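Local coordinates for protein putative NAD dependent dehydrogenase (Micromonospora echinospora, PDB 6NOR) that binds NAD and probably acts as an NAD-dependent oxidoreductase in the biosynthesis of the antibiotic gentamicin, at residues A[145-150]-A[314-319]; A[166-171]-A[266-271]; A[173-178]-A[258-263]; A[215-220]-A[354-359]. All blocks are in the same frame, centred on the assembly; numbering follows the deposited sequence.

Contact 1. Residues A[145-150]-A[314-319]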
loop_
_atom_site.group_PDB
_atom_site.type_symbol
_atom_site.label_atom_id
_atom_site.label_comp_id
_atom_site.label_asym_id
_atom_site.label_seq_id
_atom_site.Cartn_x
_atom_site.Cartn_y
_atom_site.Cartn_z
ATOM N N PHE A 145 -23.816 -0.755 2.554
ATOM C CA PHE A 145 -22.419 -0.873 2.948
ATOM C C PHE A 145 -22.239 -1.271 4.403
ATOM O O PHE A 145 -21.181 -1.771 4.775
ATOM C CB PHE A 145 -21.646 0.421 2.643
ATOM C CG PHE A 145 -21.543 0.712 1.171
ATOM C CD1 PHE A 145 -20.748 -0.065 0.361
ATOM C CD2 PHE A 145 -22.278 1.733 0.597
ATOM C CE1 PHE A 145 -20.665 0.184 -1.003
ATOM C CE2 PHE A 145 -22.211 1.983 -0.757
ATOM C CZ PHE A 145 -21.402 1.215 -1.558
ATOM N N VAL A 146 -23.262 -1.105 5.232
ATOM C CA VAL A 146 -23.119 -1.567 6.609
ATOM C C VAL A 146 -23.243 -3.085 6.659
ATOM O O VAL A 146 -23.085 -3.664 7.708
ATOM C CB VAL A 146 -24.149 -0.920 7.568
ATOM C CG1 VAL A 146 -23.902 0.559 7.688
ATOM C CG2 VAL A 146 -25.585 -1.178 7.091
ATOM N N TYR A 147 -23.505 -3.727 5.520
ATOM C CA TYR A 147 -23.537 -5.193 5.466
ATOM C C TYR A 147 -22.336 -5.756 4.725
ATOM O O TYR A 147 -22.198 -6.964 4.583
ATOM C CB TYR A 147 -24.809 -5.725 4.770
ATOM C CG TYR A 147 -26.127 -5.317 5.368
ATOM C CD1 TYR A 147 -26.745 -4.146 4.970
ATOM C CD2 TYR A 147 -26.797 -6.130 6.280
ATOM C CE1 TYR A 147 -27.973 -3.754 5.484
ATOM C CE2 TYR A 147 -28.046 -5.745 6.809
ATOM C CZ TYR A 147 -28.615 -4.544 6.399
ATOM O OH TYR A 147 -29.828 -4.123 6.876
ATOM N N ALA A 148 -21.491 -4.878 4.211
ATOM C CA ALA A 148 -20.299 -5.302 3.503
ATOM C C ALA A 148 -19.368 -6.048 4.454
ATOM O O ALA A 148 -19.004 -5.538 5.501
ATOM C CB ALA A 148 -19.577 -4.094 2.873
ATOM N N PRO A 149 -18.983 -7.264 4.075
ATOM C CA PRO A 149 -18.185 -8.197 4.878
ATOM C C PRO A 149 -16.941 -7.541 5.489
ATOM O O PRO A 149 -16.635 -7.723 6.668
ATOM C CB PRO A 149 -17.784 -9.262 3.861
ATOM C CG PRO A 149 -18.822 -9.186 2.806
ATOM C CD PRO A 149 -19.230 -7.766 2.715
ATOM N N LYS A 150 -16.238 -6.770 4.673
ATOM C CA LYS A 150 -15.054 -6.062 5.117
ATOM C C LYS A 150 -15.364 -5.033 6.196
ATOM O O LYS A 150 -14.628 -4.922 7.172
ATOM C CB LYS A 150 -14.371 -5.388 3.921
ATOM C CG LYS A 150 -13.116 -4.663 4.249
ATOM C CD LYS A 150 -12.501 -4.047 3.010
ATOM C CE LYS A 150 -12.316 -5.094 1.941
ATOM N NZ LYS A 150 -11.672 -4.497 0.784
ATOM N N VAL A 314 -25.715 -8.582 -1.233
ATOM C CA VAL A 314 -26.118 -9.957 -1.013
ATOM C C VAL A 314 -26.548 -10.162 0.448
ATOM O O VAL A 314 -27.601 -10.710 0.715
ATOM C CB VAL A 314 -24.973 -10.930 -1.412
ATOM C CG1 VAL A 314 -25.278 -12.350 -1.004
ATOM C CG2 VAL A 314 -24.757 -10.879 -2.893
ATOM N N HIS A 315 -25.757 -9.677 1.386
ATOM C CA HIS A 315 -26.067 -9.830 2.805
ATOM C C HIS A 315 -27.298 -9.032 3.231
ATOM O O HIS A 315 -28.107 -9.505 4.010
ATOM C CB HIS A 315 -24.860 -9.437 3.657
ATOM C CG HIS A 315 -23.732 -10.412 3.556
ATOM N ND1 HIS A 315 -22.831 -10.399 2.512
ATOM C CD2 HIS A 315 -23.395 -11.466 4.337
ATOM C CE1 HIS A 315 -21.980 -11.399 2.661
ATOM N NE2 HIS A 315 -22.299 -12.059 3.760
ATOM N N GLN A 316 -27.423 -7.825 2.703
ATOM C CA GLN A 316 -28.592 -6.996 2.948
ATOM C C GLN A 316 -29.880 -7.703 2.523
ATOM O O GLN A 316 -30.803 -7.853 3.306
ATOM C CB GLN A 316 -28.457 -5.678 2.207
ATOM C CG GLN A 316 -29.677 -4.810 2.252
ATOM C CD GLN A 316 -29.497 -3.594 1.381
ATOM O OE1 GLN A 316 -29.139 -2.524 1.861
ATOM N NE2 GLN A 316 -29.732 -3.755 0.091
ATOM N N ASP A 317 -29.916 -8.146 1.275
ATOM C CA ASP A 317 -31.108 -8.754 0.726
ATOM C C ASP A 317 -31.401 -10.107 1.350
ATOM O O ASP A 317 -32.545 -10.488 1.442
ATOM C CB ASP A 317 -30.993 -8.859 -0.781
ATOM C CG ASP A 317 -31.091 -7.501 -1.447
ATOM O OD1 ASP A 317 -30.918 -6.498 -0.725
ATOM O OD2 ASP A 317 -31.341 -7.434 -2.668
ATOM N N ARG A 318 -30.386 -10.806 1.827
ATOM C CA ARG A 318 -30.653 -12.050 2.509
ATOM C C ARG A 318 -31.323 -11.762 3.839
ATOM O O ARG A 318 -32.265 -12.425 4.228
ATOM C CB ARG A 318 -29.388 -12.866 2.729
ATOM C CG ARG A 318 -29.696 -14.225 3.354
ATOM C CD ARG A 318 -28.449 -14.965 3.777
ATOM N NE ARG A 318 -27.474 -15.092 2.694
ATOM C CZ ARG A 318 -26.231 -14.617 2.750
ATOM N NH1 ARG A 318 -25.813 -13.977 3.836
ATOM N NH2 ARG A 318 -25.405 -14.783 1.726
ATOM N N GLN A 319 -30.845 -10.750 4.533
ATOM C CA GLN A 319 -31.424 -10.415 5.814
ATOM C C GLN A 319 -32.814 -9.800 5.695
ATOM O O GLN A 319 -33.634 -9.960 6.586
ATOM C CB GLN A 319 -30.499 -9.479 6.562
ATOM C CG GLN A 319 -29.282 -10.207 7.029
ATOM C CD GLN A 319 -28.501 -9.425 8.034
ATOM O OE1 GLN A 319 -29.070 -8.703 8.860
ATOM N NE2 GLN A 319 -27.180 -9.557 7.977
#

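Contact 2. Residues A[166-171]-A[266-271]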
loop_
_atom_site.group_PDB
_atom_site.type_symbol
_atom_site.label_atom_id
_atom_site.label_comp_id
_atom_site.label_asym_id
_atom_site.label_seq_id
_atom_site.Cartn_x
_atom_site.Cartn_y
_atom_site.Cartn_z
ATOM N N THR A 166 -10.802 5.555 24.241
ATOM C CA THR A 166 -11.881 6.477 23.988
ATOM C C THR A 166 -11.826 6.915 22.539
ATOM O O THR A 166 -10.869 7.564 22.119
ATOM C CB THR A 166 -11.796 7.706 24.923
ATOM O OG1 THR A 166 -11.970 7.293 26.284
ATOM C CG2 THR A 166 -12.852 8.731 24.572
ATOM N N VAL A 167 -12.855 6.546 21.780
ATOM C CA VAL A 167 -12.976 6.948 20.385
ATOM C C VAL A 167 -13.315 8.433 20.263
ATOM O O VAL A 167 -14.239 8.905 20.907
ATOM C CB VAL A 167 -14.034 6.111 19.675
ATOM C CG1 VAL A 167 -14.182 6.594 18.255
ATOM C CG2 VAL A 167 -13.616 4.622 19.688
ATOM N N HIS A 168 -12.544 9.173 19.465
ATOM C CA HIS A 168 -12.780 10.610 19.301
ATOM C C HIS A 168 -13.019 11.041 17.852
ATOM O O HIS A 168 -13.470 12.147 17.600
ATOM C CB HIS A 168 -11.606 11.424 19.881
ATOM C CG HIS A 168 -10.255 11.011 19.376
ATOM N ND1 HIS A 168 -9.742 11.437 18.168
ATOM C CD2 HIS A 168 -9.309 10.208 19.920
ATOM C CE1 HIS A 168 -8.546 10.910 17.988
ATOM N NE2 HIS A 168 -8.261 10.157 19.034
ATOM N N SER A 169 -12.698 10.177 16.902
ATOM C CA SER A 169 -12.753 10.547 15.493
ATOM C C SER A 169 -13.274 9.419 14.655
ATOM O O SER A 169 -12.866 8.274 14.828
ATOM C CB SER A 169 -11.376 10.945 14.963
ATOM O OG SER A 169 -11.128 12.319 15.145
ATOM N N VAL A 170 -14.175 9.741 13.742
ATOM C CA VAL A 170 -14.540 8.801 12.719
ATOM C C VAL A 170 -14.602 9.585 11.419
ATOM O O VAL A 170 -14.967 10.758 11.415
ATOM C CB VAL A 170 -15.857 8.086 13.023
ATOM C CG1 VAL A 170 -17.016 9.076 13.128
ATOM C CG2 VAL A 170 -16.144 7.044 11.955
ATOM N N ARG A 171 -14.186 8.953 10.332
ATOM C CA ARG A 171 -14.173 9.604 9.051
ATOM C C ARG A 171 -14.592 8.632 7.955
ATOM O O ARG A 171 -14.089 7.539 7.881
ATOM C CB ARG A 171 -12.793 10.173 8.748
ATOM C CG ARG A 171 -12.629 10.611 7.311
ATOM C CD ARG A 171 -11.608 11.736 7.143
ATOM N NE ARG A 171 -11.768 12.402 5.846
ATOM C CZ ARG A 171 -11.215 11.963 4.724
ATOM N NH1 ARG A 171 -10.465 10.861 4.737
ATOM N NH2 ARG A 171 -11.405 12.619 3.599
ATOM N N ILE A 266 -10.726 6.473 15.029
ATOM C CA ILE A 266 -9.550 6.731 15.862
ATOM C C ILE A 266 -9.874 6.939 17.349
ATOM O O ILE A 266 -10.644 7.824 17.715
ATOM C CB ILE A 266 -8.793 7.955 15.351
ATOM C CG1 ILE A 266 -8.613 7.865 13.837
ATOM C CG2 ILE A 266 -7.413 8.111 16.041
ATOM C CD1 ILE A 266 -7.877 9.057 13.260
ATOM N N GLY A 267 -9.268 6.118 18.198
ATOM C CA GLY A 267 -9.379 6.273 19.631
ATOM C C GLY A 267 -8.063 6.675 20.284
ATOM O O GLY A 267 -7.081 6.949 19.595
ATOM N N THR A 268 -8.023 6.698 21.614
ATOM C CA THR A 268 -6.811 7.131 22.301
ATOM C C THR A 268 -5.783 6.018 22.387
ATOM O O THR A 268 -4.613 6.284 22.519
ATOM C CB THR A 268 -7.102 7.654 23.737
ATOM O OG1 THR A 268 -7.921 6.709 24.429
ATOM C CG2 THR A 268 -7.819 8.997 23.687
ATOM N N GLU A 269 -6.214 4.770 22.296
ATOM C CA GLU A 269 -5.280 3.655 22.385
ATOM C C GLU A 269 -5.126 2.909 21.064
ATOM O O GLU A 269 -4.266 2.059 20.936
ATOM C CB GLU A 269 -5.721 2.668 23.473
ATOM C CG GLU A 269 -5.752 3.249 24.870
ATOM C CD GLU A 269 -4.401 3.789 25.302
ATOM O OE1 GLU A 269 -3.387 3.083 25.133
ATOM O OE2 GLU A 269 -4.350 4.930 25.796
ATOM N N GLY A 270 -5.958 3.210 20.083
ATOM C CA GLY A 270 -5.900 2.463 18.837
ATOM C C GLY A 270 -6.719 3.059 17.705
ATOM O O GLY A 270 -7.370 4.079 17.883
ATOM N N LEU A 271 -6.671 2.422 16.537
ATOM C CA LEU A 271 -7.440 2.876 15.389
ATOM C C LEU A 271 -7.796 1.728 14.465
ATOM O O LEU A 271 -7.155 0.686 14.485
ATOM C CB LEU A 271 -6.673 3.955 14.615
ATOM C CG LEU A 271 -5.349 3.586 13.938
ATOM C CD1 LEU A 271 -5.562 3.006 12.547
ATOM C CD2 LEU A 271 -4.417 4.796 13.893
#

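Contact 3. Residues A[173-178]-A[258-263]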
loop_
_atom_site.group_PDB
_atom_site.type_symbol
_atom_site.label_atom_id
_atom_site.label_comp_id
_atom_site.label_asym_id
_atom_site.label_seq_id
_atom_site.Cartn_x
_atom_site.Cartn_y
_atom_site.Cartn_z
ATOM N N ALA A 173 -14.994 8.689 3.761
ATOM C CA ALA A 173 -14.813 9.379 2.507
ATOM C C ALA A 173 -15.434 8.583 1.385
ATOM O O ALA A 173 -15.218 7.382 1.274
ATOM C CB ALA A 173 -13.323 9.626 2.242
ATOM N N PHE A 174 -16.232 9.234 0.561
ATOM C CA PHE A 174 -16.900 8.494 -0.501
ATOM C C PHE A 174 -16.894 9.328 -1.781
ATOM O O PHE A 174 -17.496 10.388 -1.863
ATOM C CB PHE A 174 -18.308 8.063 -0.042
ATOM C CG PHE A 174 -18.982 7.041 -0.942
ATOM C CD1 PHE A 174 -18.376 6.581 -2.089
ATOM C CD2 PHE A 174 -20.129 6.413 -0.533
ATOM C CE1 PHE A 174 -18.967 5.634 -2.879
ATOM C CE2 PHE A 174 -20.729 5.437 -1.314
ATOM C CZ PHE A 174 -20.143 5.049 -2.496
ATOM N N ARG A 175 -16.159 8.836 -2.769
ATOM C CA ARG A 175 -15.895 9.598 -3.976
ATOM C C ARG A 175 -16.100 8.815 -5.250
ATOM O O ARG A 175 -15.672 7.675 -5.372
ATOM C CB ARG A 175 -14.481 10.142 -3.952
ATOM C CG ARG A 175 -14.294 11.202 -2.887
ATOM C CD ARG A 175 -12.850 11.367 -2.581
ATOM N NE ARG A 175 -12.623 12.322 -1.511
ATOM C CZ ARG A 175 -11.538 12.303 -0.758
ATOM N NH1 ARG A 175 -10.624 11.372 -0.967
ATOM N NH2 ARG A 175 -11.371 13.202 0.195
ATOM N N THR A 176 -16.778 9.463 -6.188
ATOM C CA THR A 176 -17.067 8.917 -7.491
ATOM C C THR A 176 -16.872 9.992 -8.538
ATOM O O THR A 176 -16.659 11.145 -8.221
ATOM C CB THR A 176 -18.519 8.407 -7.608
ATOM O OG1 THR A 176 -19.382 9.527 -7.856
ATOM C CG2 THR A 176 -18.968 7.694 -6.362
ATOM N N SER A 177 -16.972 9.606 -9.795
ATOM C CA SER A 177 -17.020 10.560 -10.895
ATOM C C SER A 177 -18.469 10.956 -11.214
ATOM O O SER A 177 -18.742 11.490 -12.265
ATOM C CB SER A 177 -16.379 9.965 -12.135
ATOM O OG SER A 177 -17.032 8.747 -12.458
ATOM N N GLY A 178 -19.402 10.659 -10.319
ATOM C CA GLY A 178 -20.744 11.160 -10.467
ATOM C C GLY A 178 -21.690 10.187 -11.127
ATOM O O GLY A 178 -21.271 9.187 -11.672
ATOM N N GLY A 258 -11.647 6.374 -10.427
ATOM C CA GLY A 258 -12.332 5.246 -9.819
ATOM C C GLY A 258 -12.927 5.566 -8.459
ATOM O O GLY A 258 -12.404 6.374 -7.702
ATOM N N GLU A 259 -14.056 4.935 -8.181
ATOM C CA GLU A 259 -14.721 4.963 -6.891
ATOM C C GLU A 259 -13.785 4.777 -5.688
ATOM O O GLU A 259 -12.918 3.910 -5.698
ATOM C CB GLU A 259 -15.785 3.869 -6.878
ATOM C CG GLU A 259 -17.097 4.252 -6.248
ATOM C CD GLU A 259 -18.147 3.186 -6.461
ATOM O OE1 GLU A 259 -19.276 3.352 -5.951
ATOM O OE2 GLU A 259 -17.841 2.178 -7.140
ATOM N N GLN A 260 -13.964 5.603 -4.662
ATOM C CA GLN A 260 -13.228 5.444 -3.407
ATOM C C GLN A 260 -14.213 5.367 -2.247
ATOM O O GLN A 260 -15.108 6.198 -2.132
ATOM C CB GLN A 260 -12.253 6.611 -3.137
ATOM C CG GLN A 260 -11.249 6.971 -4.200
ATOM C CD GLN A 260 -10.412 8.191 -3.790
ATOM O OE1 GLN A 260 -10.463 8.625 -2.649
ATOM N NE2 GLN A 260 -9.655 8.744 -4.723
ATOM N N LEU A 261 -14.037 4.400 -1.362
ATOM C CA LEU A 261 -14.840 4.373 -0.148
ATOM C C LEU A 261 -14.006 3.874 1.022
ATOM O O LEU A 261 -13.585 2.728 1.052
ATOM C CB LEU A 261 -16.116 3.513 -0.346
ATOM C CG LEU A 261 -17.062 3.370 0.857
ATOM C CD1 LEU A 261 -17.365 4.707 1.534
ATOM C CD2 LEU A 261 -18.377 2.616 0.516
ATOM N N THR A 262 -13.780 4.747 1.992
ATOM C CA THR A 262 -12.979 4.402 3.162
ATOM C C THR A 262 -13.623 4.816 4.499
ATOM O O THR A 262 -14.377 5.785 4.599
ATOM C CB THR A 262 -11.573 5.044 3.103
ATOM O OG1 THR A 262 -11.704 6.461 3.193
ATOM C CG2 THR A 262 -10.815 4.691 1.797
ATOM N N VAL A 263 -13.281 4.060 5.530
ATOM C CA VAL A 263 -13.762 4.283 6.869
ATOM C C VAL A 263 -12.585 4.303 7.823
ATOM O O VAL A 263 -11.711 3.453 7.750
ATOM C CB VAL A 263 -14.747 3.194 7.314
ATOM C CG1 VAL A 263 -15.210 3.476 8.723
ATOM C CG2 VAL A 263 -15.946 3.130 6.375
#

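Contact 4. Residues A[215-220]-A[354-359]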
loop_
_atom_site.group_PDB
_atom_site.type_symbol
_atom_site.label_atom_id
_atom_site.label_comp_id
_atom_site.label_asym_id
_atom_site.label_seq_id
_atom_site.Cartn_x
_atom_site.Cartn_y
_atom_site.Cartn_z
ATOM N N ILE A 215 -26.696 12.083 17.559
ATOM C CA ILE A 215 -25.994 13.196 16.957
ATOM C C ILE A 215 -26.438 14.512 17.583
ATOM O O ILE A 215 -27.612 14.830 17.586
ATOM C CB ILE A 215 -26.234 13.230 15.454
ATOM C CG1 ILE A 215 -25.601 11.990 14.830
ATOM C CG2 ILE A 215 -25.724 14.542 14.855
ATOM C CD1 ILE A 215 -25.675 11.928 13.343
ATOM N N ARG A 216 -25.495 15.277 18.110
ATOM C CA ARG A 216 -25.827 16.529 18.779
ATOM C C ARG A 216 -25.857 17.724 17.825
ATOM O O ARG A 216 -26.773 18.527 17.874
ATOM C CB ARG A 216 -24.845 16.795 19.916
ATOM C CG ARG A 216 -25.167 18.042 20.736
ATOM C CD ARG A 216 -24.124 18.309 21.819
ATOM N NE ARG A 216 -24.025 17.210 22.773
ATOM C CZ ARG A 216 -24.915 16.972 23.731
ATOM N NH1 ARG A 216 -25.978 17.758 23.866
ATOM N NH2 ARG A 216 -24.745 15.945 24.554
ATOM N N ALA A 217 -24.863 17.855 16.959
ATOM C CA ALA A 217 -24.855 18.965 16.005
ATOM C C ALA A 217 -24.210 18.601 14.661
ATOM O O ALA A 217 -23.535 17.594 14.541
ATOM C CB ALA A 217 -24.159 20.162 16.611
ATOM N N VAL A 218 -24.426 19.441 13.660
ATOM C CA VAL A 218 -23.936 19.216 12.319
ATOM C C VAL A 218 -23.439 20.530 11.736
ATOM O O VAL A 218 -24.027 21.583 11.973
ATOM C CB VAL A 218 -25.037 18.617 11.404
ATOM C CG1 VAL A 218 -24.560 18.495 9.996
ATOM C CG2 VAL A 218 -25.461 17.243 11.896
ATOM N N THR A 219 -22.334 20.471 10.999
ATOM C CA THR A 219 -21.855 21.594 10.206
ATOM C C THR A 219 -21.551 21.073 8.808
ATOM O O THR A 219 -21.078 19.966 8.657
ATOM C CB THR A 219 -20.597 22.231 10.824
ATOM O OG1 THR A 219 -20.731 22.289 12.251
ATOM C CG2 THR A 219 -20.378 23.621 10.284
ATOM N N ALA A 220 -21.822 21.853 7.778
ATOM C CA ALA A 220 -21.633 21.352 6.426
ATOM C C ALA A 220 -21.274 22.437 5.434
ATOM O O ALA A 220 -21.629 23.584 5.599
ATOM C CB ALA A 220 -22.886 20.612 5.939
ATOM N N GLY A 354 -24.459 28.893 6.822
ATOM C CA GLY A 354 -23.097 29.093 7.290
ATOM C C GLY A 354 -22.986 29.038 8.796
ATOM O O GLY A 354 -22.237 29.792 9.403
ATOM N N ARG A 355 -23.733 28.126 9.397
ATOM C CA ARG A 355 -23.803 28.042 10.832
ATOM C C ARG A 355 -23.949 26.587 11.275
ATOM O O ARG A 355 -24.464 25.757 10.550
ATOM C CB ARG A 355 -24.983 28.867 11.357
ATOM C CG ARG A 355 -26.231 28.042 11.525
ATOM C CD ARG A 355 -27.375 28.809 12.164
ATOM N NE ARG A 355 -28.457 27.918 12.599
ATOM C CZ ARG A 355 -29.463 27.520 11.824
ATOM N NH1 ARG A 355 -29.532 27.921 10.562
ATOM N NH2 ARG A 355 -30.400 26.715 12.307
ATOM N N LYS A 356 -23.497 26.296 12.482
ATOM C CA LYS A 356 -23.704 24.999 13.086
ATOM C C LYS A 356 -25.198 24.828 13.374
ATOM O O LYS A 356 -25.841 25.763 13.829
ATOM C CB LYS A 356 -22.876 24.880 14.362
ATOM C CG LYS A 356 -23.001 23.554 15.074
ATOM C CD LYS A 356 -22.583 23.670 16.536
ATOM C CE LYS A 356 -21.083 23.680 16.691
ATOM N NZ LYS A 356 -20.679 24.235 18.018
ATOM N N VAL A 357 -25.744 23.644 13.106
ATOM C CA VAL A 357 -27.159 23.361 13.363
ATOM C C VAL A 357 -27.275 22.336 14.491
ATOM O O VAL A 357 -26.773 21.222 14.384
ATOM C CB VAL A 357 -27.880 22.866 12.065
ATOM C CG1 VAL A 357 -29.276 22.343 12.348
ATOM C CG2 VAL A 357 -27.947 23.990 11.014
ATOM N N GLU A 358 -27.904 22.736 15.591
ATOM C CA GLU A 358 -28.155 21.850 16.726
ATOM C C GLU A 358 -29.230 20.837 16.396
ATOM O O GLU A 358 -30.273 21.198 15.886
ATOM C CB GLU A 358 -28.579 22.652 17.955
ATOM C CG GLU A 358 -27.565 23.685 18.401
ATOM C CD GLU A 358 -26.332 23.057 19.023
ATOM O OE1 GLU A 358 -26.482 22.047 19.745
ATOM O OE2 GLU A 358 -25.216 23.567 18.780
ATOM N N MET A 359 -28.969 19.566 16.666
ATOM C CA MET A 359 -29.982 18.537 16.479
ATOM C C MET A 359 -30.821 18.439 17.727
ATOM O O MET A 359 -30.483 18.992 18.769
ATOM C CB MET A 359 -29.368 17.170 16.185
ATOM C CG MET A 359 -28.304 17.194 15.131
ATOM S SD MET A 359 -28.991 17.059 13.495
ATOM C CE MET A 359 -29.478 15.341 13.497
#

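Contact 1. Residues A[145-150]-A[314-319]
Y147 and H315 bring the two backbones together, their CA atoms 5.9 Å apart, where the 3-10 turn 145-147 meets the flank of helix 313-326 just before A148, the N-cap residue of helix 149-157. No hydrogen bond joins the two segments, and the contact is made by side-chain packing around the Y147 ring. That ring lies over the backbone of the helix: Q316 CA sits 3.8 Å from the Y147 ring centroid and 9° off the ring normal, a CH-pi contact squarely over one face. CB of Q316 covers the same face near Y147 CD1, at 3.6 Å. The amide of Q319 stands at 85° to the ring, bringing OE1 to the ring edge 3.7 Å from Y147 CE2. With CG of Y147 anti to its own carbonyl carbon (chi1 -58°), the ring is laid along the helix toward Q319. H315 packs its CB against CB of Y147 at 3.9 Å, while its CE1 meets P149 CG. Q316 runs out extended and is pinned at its end, NE2 giving a nearly straight hydrogen bond of 3.1 Å to OD1 of D317, which lies in the amide plane; the other oxygen of D317 is bound by H39 of helix 34-44. H332 adds an edge-to-face ring contact to Y147. The Q316 side chain is about 4 Å from that of N144 and about 6 Å from the bound NAD, so this buried junction forms second-shell packing beside the cofactor site of this GFO/IDH/MocA-family protein, probably a dehydrogenase.

Contact 2. Residues A[166-171]-A[266-271]
The H168 imidazole lies with one face over the carbonyl oxygen of I266, which stands 3.4 Å above the ring plane near its centre. The CG2 methyl of I266 also reaches the ring, 3.6 Å from H168 CE1. Both touches come at a classic beta bulge in the antiparallel pairing of strands 167-175 and 260-267, within the C-terminal sheet of the GFO/IDH/MocA fold: H168 and S169 together face the single residue I266. I266 O is therefore gripped twice, by N of H168 at 2.9 Å and by N of S169 at 3.2 Å, both donors lying in the carbonyl plane. CG of H168 is tucked between its backbone N and carbonyl carbon (chi1 52°), which folds the ring back over the partner strand. The ring's polar end belongs to the subunit interface, since NE2 hydrogen-bonds the backbone O of A254 of the third subunit and ND1 has a weak bond to Q234 of that subunit. A leucine in place of H168 would probably leave the A254 carbonyl of the third subunit without its donor and I266 O without its flat cover. S169 and I266 pack CB to CB at 4.0 Å on the same side of the sheet. Beyond the bulge strand 260-267 runs into the turn before 270-275, where the hydroxyl of T268 joins the backbone in holding T166. T166 N donates to T268 OG1, and T268 N returns a weak bond to T166 O. That same oxygen, T166 O, also meets CA of G267 in a CA-H...O contact of 3.2 Å.

Contact 3. Residues A[173-178]-A[258-263]
From CB outward, the F174 side chain lies against L261: CB and CG of F174 both touch the CD1 methyl of L261, CG at 3.8 Å. Here two antiparallel strands, 167-175 and 260-267, run side by side in the C-terminal sheet of the GFO/IDH/MocA fold, the axes of their short segments 173-175 and 260-263 approaching to 4.7 Å with 175° between their directions. Farther along the ring, CD1 of F174 comes 3.3 Å from the backbone O of Q260, and CE2 nears the second methyl of L261. Its far edge, CE1 and CZ, meets the carboxylate of E259, whose OE1 lies in the plane of the ring 3.8 Å from CE1. CG of F174 is anti to its backbone N (chi1 -168°), which puts the ring alongside E259 and beneath the L261 methyls. CD1 of L261 makes a CH-pi contact over the face of F174. This face of the sheet turns toward the cofactor, the F174 side chain being about 7 Å from the bound NAD. A173 with T262 and R175 with Q260 form hydrogen-bonded pairs, while F174 and L261 form the non-hydrogen-bonded pair between them. On the face shared by A173, R175, Q260 and T262, the R175 guanidinium makes salt bridges through NH2 to D250 and through NH1 to E264 of the third subunit. Past the strand end, OG1 of T176 accepts from N of G178 in an ST turn. R175 NH1 also gives a 3.2 Å hydrogen bond to Q260 OE1, which lies in the guanidinium plane although the two flat groups stand 80° apart.

Contact 4. Residues A[215-220]-A[354-359]
The short C-terminal strand 357-358 forms an outer edge of the seven-stranded mixed sheet within this chain, running antiparallel to strand 215-223. V218 and V357 are a hydrogen-bonded pair, with V357 N reaching V218 O at 2.9 Å and V218 N answering to V357 O at 3.0 Å. A217 and E358 make the neighbouring non-hydrogen-bonded pair, and one step on M359 N bonds R216 O at 2.7 Å. On its other side, strand 215-223 carries a classic beta bulge, where R216 and A217 both face E240 of strand 234-241. M359 buries more surface against the other segment than any other residue here. Its chain bends at both chi2 (-86°) and chi3 (-72°), folding back across the strand, so that CG packs on I215 CG2 at 3.7 Å while SD lies 3.9 Å from V218 CG2. The same residue also touches A346 of helix 334-353; T343 and A347 of the same helix touch I215 and V218. Cutting M359 back to an alanine would probably open a gap between I215, V218 and the helix, since the reach from CG through the thioether would be lost. On the opposite face K356 lays its aliphatic chain along the strand, CD meeting the A217 methyl at 3.8 Å. T219 continues this row and touches T219 of the third subunit, while the backbone of K356 hydrogen-bonds to that subunit. CG of K356 sits 3.8 Å from OG1 of T219, the chain bending beyond it at chi3.

Contacts 2, 3 and 4 belong to the mixed C-terminal sheet. Contacts 2 and 3 pair the same two strands, 167-175 and 260-267, their centres 22 Å apart. Contact 4 joins the chain's last strand to strand 215-223; its centre lies 21 Å from that of contact 2 and 24 Å from that of contact 3. Along the chain, contacts 3 and 2 fall between the segments of contact 1, and contact 4 alternates with all three. Contact 1 touches contact 3, centres 18 Å apart, where F145 of the 3-10 turn packs on L261 and F174, setting that turn against the sheet near the cofactor. The third subunit touches contacts 2, 3 and 4, so this sheet also serves the assembly.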